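Local coordinates for protein cyclopropane-fatty-acyl-phospholipid synthase 1 (Mycobacterium tuberculosis, PDB 1KPH) that transfers a methylene group from S-adenosyl-L-methionine to a double bond of mycolic acids, forming the distal cyclopropane ring of alpha mycolic acids, at residues K193-V196 with T197-P201; N101-Q104 with Q105-N109. All blocks are in the same frame, centred on the assembly; numbering follows the deposited sequence.

Overall arrangement
Both contacts are local, each along one helix, contact 1 running past its end, and the two are independent: their centres lie 30 Å apart and their nearest atoms about 17 Å. Contact 1 (193-201) covers the last turns of helix 186-199 and the residues just beyond; four of its residues are buried, and V196 and F200 line the didecyl-dimethyl-ammonium pocket. Contact 2 (101-109) belongs to helix 97-109, which connects strands 89-93 and 116-119; V103 alone is buried there, its side chain about 8 Å from the bound S-adenosyl-L-homocysteine. The chemistry follows the place: an i to i+5 bond and aromatic contacts at the ligand pocket, against mainly i to i+4 bonding with sparse side-chain contact at the surface.

Contact 1: K193-V196 with T197-P201; sequences KFIV and TEIFP. With 10A (didecyl-dimethyl-ammonium), chain G.
I195 O takes two backbone donors: I199 N at 2.8 Å and F200 N at 2.7 Å. They approach from opposite faces of the carbonyl plane, and the F200 bond is the straighter, 165° at its hydrogen. The two preceding acceptors each take one backbone donor: T197 N to K193 O, E198 N to F194 O. For T197, chi1 near 60° places OG1 between the backbone N and the carbonyl carbon, turned back over the preceding turn, within bonding range of both K193 O (2.7 Å) and F194 O (3.1 Å). The i to i+5 bond to F200 N marks a wider, pi-type turn near the end of helix 186-199, where F200 enters the pocket that holds didecyl-dimethyl-ammonium. There 10A C8 sits over the centre of one face of the F200 ring, I199 CG2 lies toward the rim of the opposite face, and I195 CG2 meets the edge, 3.7 Å from F200 CD1. V196 CG2 also touches the ligand. The E198 carboxylate stands nearly perpendicular to the F194 ring (85° between planes), with OE2 at the ring edge, while K264 makes a cation-pi contact with F194. I199 O is hydrogen-bonded to H15 ND1.

Contact 2: N101-Q104 with Q105-N109; sequences NHVQ and QLVAN
V107 N donates to V103 O at 2.9 Å in the straightest of the backbone bonds between 101-104 and 105-109, 168° at the hydrogen. On either side of it in sequence, L106 N reaches H102 O (3.2 Å), lying in that carbonyl's plane, and A108 N reaches Q104 O (3.0 Å), tilted 34° from its carbonyl plane. Q105 N divides its hydrogen between two acceptors: N101 O at 3.2 Å, and H102 O through a weak bond. H102 O therefore receives both Q105 N and L106 N.

Side chains add little to this backbone bonding. H102 CD2 and L106 CD1 stand 4.2 Å apart, the imidazole and the leucine branch meeting at a slant. L106 CG is anti to its own carbonyl carbon (chi1 -65°), which directs the chain back toward the preceding turn and brings CD1 within van der Waals range of V103 CA. The methyls of V103 and V107 approach more loosely, with CG1 of V103 4.4 Å from CG2 of V107.

Further out, the H102 ring meets edge-to-face that of W75, which by similarity belongs to the S-adenosyl-L-methionine site. V103 packs on V118 and V107 on K116, both of strand 116-119; V103 also touches M79, and L106 rests on M80, both of helix 77-86. Helix 97-109 is the crossover between the parallel strands 89-93 and 116-119, a beta-alpha-beta unit of a Rossmann-like methyltransferase fold.

Contact 1: K193-V196 with T197-P201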
loop_
_atom_site.group_PDB
_atom_site.type_symbol
_atom_site.label_atom_id
_atom_site.label_comp_id
_atom_site.label_asym_id
_atom_site.label_seq_id
_atom_site.Cartn_x
_atom_site.Cartn_y
_atom_site.Cartn_z
ATOM N N LYS A 193 10.352 -7.977 14.316
ATOM C CA LYS A 193 9.516 -8.653 15.299
ATOM C C LYS A 193 8.579 -7.614 15.904
ATOM O O LYS A 193 7.375 -7.844 16.044
ATOM C CB LYS A 193 10.400 -9.293 16.379
ATOM C CG LYS A 193 9.652 -9.993 17.509
ATOM C CD LYS A 193 9.327 -9.036 18.649
ATOM C CE LYS A 193 8.610 -9.763 19.778
ATOM N NZ LYS A 193 8.425 -8.904 20.982
ATOM N N PHE A 194 9.141 -6.460 16.248
ATOM C CA PHE A 194 8.366 -5.371 16.821
ATOM C C PHE A 194 7.226 -4.931 15.897
ATOM O O PHE A 194 6.093 -4.722 16.340
ATOM C CB PHE A 194 9.273 -4.172 17.095
ATOM C CG PHE A 194 8.525 -2.888 17.272
ATOM C CD1 PHE A 194 7.687 -2.701 18.369
ATOM C CD2 PHE A 194 8.632 -1.872 16.326
ATOM C CE1 PHE A 194 6.966 -1.523 18.524
ATOM C CE2 PHE A 194 7.912 -0.688 16.472
ATOM C CZ PHE A 194 7.079 -0.513 17.572
ATOM N N ILE A 195 7.538 -4.777 14.614
ATOM C CA ILE A 195 6.544 -4.354 13.635
ATOM C C ILE A 195 5.392 -5.346 13.514
ATOM O O ILE A 195 4.226 -4.962 13.593
ATOM C CB ILE A 195 7.185 -4.160 12.239
ATOM C CG1 ILE A 195 8.180 -2.997 12.279
ATOM C CG2 ILE A 195 6.104 -3.895 11.203
ATOM C CD1 ILE A 195 7.560 -1.668 12.662
ATOM N N VAL A 196 5.723 -6.619 13.323
ATOM C CA VAL A 196 4.713 -7.663 13.181
ATOM C C VAL A 196 3.885 -7.868 14.440
ATOM O O VAL A 196 2.707 -8.215 14.365
ATOM C CB VAL A 196 5.351 -9.020 12.826
ATOM C CG1 VAL A 196 4.276 -10.109 12.775
ATOM C CG2 VAL A 196 6.066 -8.922 11.496
ATOM N N THR A 197 4.500 -7.657 15.596
ATOM C CA THR A 197 3.803 -7.859 16.856
ATOM C C THR A 197 2.968 -6.676 17.340
ATOM O O THR A 197 1.850 -6.864 17.813
ATOM C CB THR A 197 4.800 -8.256 17.973
ATOM O OG1 THR A 197 5.765 -7.212 18.149
ATOM C CG2 THR A 197 5.529 -9.538 17.604
ATOM N N GLU A 198 3.490 -5.463 17.207
ATOM C CA GLU A 198 2.768 -4.286 17.684
ATOM C C GLU A 198 2.207 -3.315 16.645
ATOM O O GLU A 198 1.411 -2.441 16.995
ATOM C CB GLU A 198 3.657 -3.503 18.657
ATOM C CG GLU A 198 3.987 -4.259 19.929
ATOM C CD GLU A 198 4.961 -3.517 20.816
ATOM O OE1 GLU A 198 4.686 -2.347 21.161
ATOM O OE2 GLU A 198 6.005 -4.109 21.172
ATOM N N ILE A 199 2.605 -3.452 15.385
ATOM C CA ILE A 199 2.117 -2.536 14.351
ATOM C C ILE A 199 1.265 -3.229 13.289
ATOM O O ILE A 199 0.106 -2.868 13.076
ATOM C CB ILE A 199 3.292 -1.818 13.640
ATOM C CG1 ILE A 199 4.247 -1.216 14.675
ATOM C CG2 ILE A 199 2.754 -0.715 12.726
ATOM C CD1 ILE A 199 3.621 -0.185 15.580
ATOM N N PHE A 200 1.840 -4.221 12.618
ATOM C CA PHE A 200 1.111 -4.933 11.584
ATOM C C PHE A 200 1.000 -6.429 11.854
ATOM O O PHE A 200 1.772 -7.226 11.317
ATOM C CB PHE A 200 1.769 -4.711 10.222
ATOM C CG PHE A 200 1.807 -3.270 9.796
ATOM C CD1 PHE A 200 3.013 -2.577 9.747
ATOM C CD2 PHE A 200 0.637 -2.604 9.446
ATOM C CE1 PHE A 200 3.054 -1.241 9.353
ATOM C CE2 PHE A 200 0.669 -1.267 9.052
ATOM C CZ PHE A 200 1.882 -0.586 9.005
ATOM N N PRO A 201 0.039 -6.826 12.702
ATOM C CA PRO A 201 -0.144 -8.245 13.010
ATOM C C PRO A 201 -0.386 -9.014 11.714
ATOM O O PRO A 201 -1.222 -8.617 10.898
ATOM C CB PRO A 201 -1.381 -8.244 13.909
ATOM C CG PRO A 201 -1.286 -6.924 14.602
ATOM C CD PRO A 201 -0.888 -5.995 13.487
HETATM C C1 10A G . 9.159 -8.497 8.203
HETATM C C2 10A G . 7.672 -8.282 8.507
HETATM C C3 10A G . 7.121 -7.135 7.653
HETATM C C4 10A G . 5.639 -6.795 7.870
HETATM C C5 10A G . 5.302 -5.626 6.932
HETATM C C6 10A G . 3.871 -5.079 7.037
HETATM C C7 10A G . 3.822 -3.907 6.043
HETATM C C8 10A G . 2.533 -3.081 6.075
HETATM C C9 10A G . 2.691 -1.918 5.071
HETATM C C10 10A G . 1.527 -0.937 5.210
HETATM N N1 10A G . 1.515 0.432 4.511
HETATM C C11 10A G . 0.255 1.130 4.980
HETATM C C12 10A G . 1.398 0.287 3.014
HETATM C C13 10A G . 2.733 1.339 4.749
HETATM C C14 10A G . 3.209 1.758 6.175
HETATM C C15 10A G . 4.630 2.362 6.280
HETATM C C16 10A G . 5.849 1.496 5.881
HETATM C C17 10A G . 6.066 0.276 6.797
HETATM C C18 10A G . 7.296 -0.554 6.407
HETATM C C19 10A G . 7.462 -1.744 7.363
HETATM C C20 10A G . 8.728 -2.529 6.985
HETATM C C21 10A G . 8.964 -3.706 7.935
HETATM C C22 10A G . 10.249 -4.420 7.515
#

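Contact 2: N101-Q104 with Q105-N109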
loop_
_atom_site.group_PDB
_atom_site.type_symbol
_atom_site.label_atom_id
_atom_site.label_comp_id
_atom_site.label_asym_id
_atom_site.label_seq_id
_atom_site.Cartn_x
_atom_site.Cartn_y
_atom_site.Cartn_z
ATOM N N ASN A 101 -16.160 2.821 5.339
ATOM C CA ASN A 101 -17.134 3.868 5.635
ATOM C C ASN A 101 -16.704 5.213 5.054
ATOM O O ASN A 101 -17.511 5.925 4.453
ATOM C CB ASN A 101 -17.332 4.001 7.148
ATOM C CG ASN A 101 -18.033 2.798 7.752
ATOM O OD1 ASN A 101 -18.183 2.701 8.972
ATOM N ND2 ASN A 101 -18.467 1.872 6.900
ATOM N N HIS A 102 -15.433 5.558 5.235
ATOM C CA HIS A 102 -14.902 6.816 4.722
ATOM C C HIS A 102 -15.050 6.906 3.202
ATOM O O HIS A 102 -15.567 7.892 2.673
ATOM C CB HIS A 102 -13.423 6.954 5.091
ATOM C CG HIS A 102 -12.803 8.229 4.616
ATOM N ND1 HIS A 102 -13.003 9.436 5.251
ATOM C CD2 HIS A 102 -12.015 8.491 3.548
ATOM C CE1 HIS A 102 -12.364 10.387 4.594
ATOM N NE2 HIS A 102 -11.757 9.840 3.556
ATOM N N VAL A 103 -14.594 5.876 2.503
ATOM C CA VAL A 103 -14.681 5.854 1.049
ATOM C C VAL A 103 -16.138 5.812 0.594
ATOM O O VAL A 103 -16.480 6.332 -0.471
ATOM C CB VAL A 103 -13.921 4.642 0.467
ATOM C CG1 VAL A 103 -14.047 4.620 -1.043
ATOM C CG2 VAL A 103 -12.456 4.719 0.863
ATOM N N GLN A 104 -16.996 5.193 1.401
ATOM C CA GLN A 104 -18.411 5.112 1.061
ATOM C C GLN A 104 -19.007 6.516 1.013
ATOM O O GLN A 104 -19.935 6.776 0.245
ATOM C CB GLN A 104 -19.168 4.254 2.080
ATOM C CG GLN A 104 -20.667 4.182 1.820
ATOM C CD GLN A 104 -20.996 3.692 0.419
ATOM O OE1 GLN A 104 -20.633 2.578 0.034
ATOM N NE2 GLN A 104 -21.686 4.527 -0.354
ATOM N N GLN A 105 -18.480 7.424 1.828
ATOM C CA GLN A 105 -18.979 8.795 1.823
ATOM C C GLN A 105 -18.447 9.546 0.611
ATOM O O GLN A 105 -19.160 10.354 0.011
ATOM C CB GLN A 105 -18.598 9.522 3.112
ATOM C CG GLN A 105 -19.484 9.140 4.289
ATOM C CD GLN A 105 -20.961 9.336 3.982
ATOM O OE1 GLN A 105 -21.420 10.460 3.747
ATOM N NE2 GLN A 105 -21.712 8.239 3.972
ATOM N N LEU A 106 -17.196 9.280 0.248
ATOM C CA LEU A 106 -16.608 9.923 -0.922
ATOM C C LEU A 106 -17.468 9.549 -2.134
ATOM O O LEU A 106 -17.830 10.404 -2.942
ATOM C CB LEU A 106 -15.167 9.442 -1.135
ATOM C CG LEU A 106 -14.121 9.781 -0.066
ATOM C CD1 LEU A 106 -12.774 9.204 -0.488
ATOM C CD2 LEU A 106 -14.012 11.295 0.117
ATOM N N VAL A 107 -17.794 8.264 -2.245
ATOM C CA VAL A 107 -18.621 7.767 -3.336
ATOM C C VAL A 107 -19.996 8.434 -3.314
ATOM O O VAL A 107 -20.470 8.938 -4.330
ATOM C CB VAL A 107 -18.818 6.232 -3.237
ATOM C CG1 VAL A 107 -19.946 5.786 -4.163
ATOM C CG2 VAL A 107 -17.525 5.519 -3.611
ATOM N N ALA A 108 -20.627 8.432 -2.146
ATOM C CA ALA A 108 -21.952 9.020 -1.985
ATOM C C ALA A 108 -22.001 10.509 -2.329
ATOM O O ALA A 108 -22.997 10.993 -2.856
ATOM C CB ALA A 108 -22.440 8.802 -0.558
ATOM N N ASN A 109 -20.925 11.231 -2.040
ATOM C CA ASN A 109 -20.889 12.663 -2.306
ATOM C C ASN A 109 -20.276 13.085 -3.641
ATOM O O ASN A 109 -20.302 14.264 -3.988
ATOM C CB ASN A 109 -20.164 13.379 -1.166
ATOM C CG ASN A 109 -20.912 13.279 0.147
ATOM O OD1 ASN A 109 -22.074 13.681 0.244
ATOM N ND2 ASN A 109 -20.253 12.739 1.165
#